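PDB 3MFN: DUF5618 domain-containing protein from Dyadobacter fermentans, which is of unknown function but belongs to the DUF5618 family and is mostly helical, with two chains in its assembly. Local coordinates for residues G76-F79 / A80-H83. Residues are numbered along the deposited sequence; the frame is centred on the assembly and turned at random. Where two conformers were deposited one is given.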
loop_
_atom_site.group_PDB
_atom_site.type_symbol
_atom_site.label_atom_id
_atom_site.label_comp_id
_atom_site.label_asym_id
_atom_site.label_seq_id
_atom_site.Cartn_x
_atom_site.Cartn_y
_atom_site.Cartn_z
ATOM N N GLY A 76 3.733 -13.772 -10.465
ATOM C CA GLY A 76 2.635 -14.162 -11.360
ATOM C C GLY A 76 2.331 -13.119 -12.402
ATOM O O GLY A 76 2.246 -13.398 -13.606
ATOM N N VAL A 77 2.138 -11.882 -11.936
ATOM C CA VAL A 77 1.896 -10.766 -12.798
ATOM C C VAL A 77 3.049 -10.617 -13.799
ATOM O O VAL A 77 2.811 -10.450 -15.022
ATOM C CB VAL A 77 1.701 -9.452 -11.990
ATOM C CG1 VAL A 77 1.549 -8.206 -12.958
ATOM C CG2 VAL A 77 0.582 -9.595 -11.039
ATOM N N LEU A 78 4.282 -10.586 -13.315
ATOM C CA LEU A 78 5.438 -10.528 -14.226
ATOM C C LEU A 78 5.468 -11.657 -15.257
ATOM O O LEU A 78 5.782 -11.434 -16.412
ATOM C CB LEU A 78 6.770 -10.468 -13.459
ATOM C CG LEU A 78 6.976 -9.275 -12.512
ATOM C CD1 LEU A 78 8.436 -9.104 -12.093
ATOM C CD2 LEU A 78 6.408 -7.888 -13.090
ATOM N N PHE A 79 5.080 -12.871 -14.852
ATOM C CA PHE A 79 5.023 -13.992 -15.755
ATOM C C PHE A 79 4.082 -13.727 -16.958
ATOM O O PHE A 79 4.483 -13.883 -18.134
ATOM C CB PHE A 79 4.641 -15.248 -14.974
ATOM C CG PHE A 79 4.889 -16.521 -15.731
ATOM C CD1 PHE A 79 3.974 -16.974 -16.667
ATOM C CD2 PHE A 79 6.043 -17.256 -15.509
ATOM C CE1 PHE A 79 4.216 -18.152 -17.384
ATOM C CE2 PHE A 79 6.296 -18.442 -16.197
ATOM C CZ PHE A 79 5.387 -18.882 -17.166
ATOM N N ALA A 80 2.867 -13.250 -16.687
ATOM C CA ALA A 80 1.966 -12.837 -17.753
ATOM C C ALA A 80 2.612 -11.739 -18.588
ATOM O O ALA A 80 2.630 -11.851 -19.800
ATOM C CB ALA A 80 0.581 -12.374 -17.198
ATOM N N LEU A 81 3.170 -10.703 -17.949
ATOM C CA LEU A 81 3.810 -9.614 -18.691
ATOM C C LEU A 81 5.000 -10.043 -19.555
ATOM O O LEU A 81 5.142 -9.578 -20.696
ATOM C CB LEU A 81 4.181 -8.433 -17.781
ATOM C CG LEU A 81 2.983 -7.718 -17.083
ATOM C CD1 LEU A 81 3.433 -6.660 -16.105
ATOM C CD2 LEU A 81 2.012 -7.087 -18.106
ATOM N N ASP A 82 5.832 -10.935 -19.038
ATOM C CA ASP A 82 7.024 -11.393 -19.744
ATOM C C ASP A 82 6.619 -12.147 -20.983
ATOM O O ASP A 82 7.295 -12.065 -22.025
ATOM C CB ASP A 82 7.864 -12.322 -18.866
ATOM C CG ASP A 82 8.620 -11.568 -17.800
ATOM O OD1 ASP A 82 8.808 -10.371 -18.001
ATOM O OD2 ASP A 82 9.011 -12.152 -16.763
ATOM N N HIS A 83 5.523 -12.892 -20.865
ATOM C CA HIS A 83 5.037 -13.649 -21.985
ATOM C C HIS A 83 4.458 -12.731 -23.049
ATOM O O HIS A 83 4.634 -12.978 -24.197
ATOM C CB HIS A 83 4.011 -14.738 -21.622
ATOM C CG HIS A 83 3.620 -15.575 -22.808
ATOM N ND1 HIS A 83 4.260 -16.752 -23.134
ATOM C CD2 HIS A 83 2.684 -15.381 -23.767
ATOM C CE1 HIS A 83 3.736 -17.249 -24.240
ATOM N NE2 HIS A 83 2.768 -16.442 -24.638
#
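Val77 and Leu81, one turn apart on helix 63-85, lie side by side and point the same way, with CG1 of Val77 4.0 Å from CD1 of Leu81. The valine reaches this position by turning CG1 anti to its backbone nitrogen (chi1 175°), while CG2 lies beside that nitrogen. Leu78 approaches the same methyl of Leu81 more loosely, its CD2 lying 4.4 Å from Leu81 CD1, so the later leucine is met by branches from both earlier residues. CG of Leu81 also lies 3.4 Å from Val77 O, which accepts the hydrogen bond from Leu81 N in the carbonyl plane.

Four successive i to i+4 bonds make this regular alpha-helix, the shortest running from Asp82 N to Leu78 O at 2.7 Å. The carboxylate of Asp82 folds back over that same carbonyl, its CG 3.2 Å from Leu78 O; OD2 and Leu78 O, 3.3 Å apart, are both acceptors and form no hydrogen bond, and the acid finds its partners beyond the turn. OD1 accepts a hydrogen bond from Tyr98 OH and forms a salt bridge with Lys93. An alanine in place of Asp82 would probably leave the Lys93 ammonium without this counter-charge and the Tyr98 hydroxyl without its acceptor.

Phe79 has its CG anti to the backbone nitrogen and beside the carbonyl carbon (chi1 -165°), which brings the near side of the ring, at CG and CD1, obliquely up to Ala80 N; CB lies 3.2 Å from Ala80 N.

Within the helical bundle, Val77 and Leu81 pack against helix 132-153 through Ile145, and Leu78 and Leu81 both touch Phe113 of helix 107-126 and Tyr98 of helix 95-103. Phe79, Ala80 and His83 instead meet helix 34-52, at Glu37, Ala38 and Ala34 respectively.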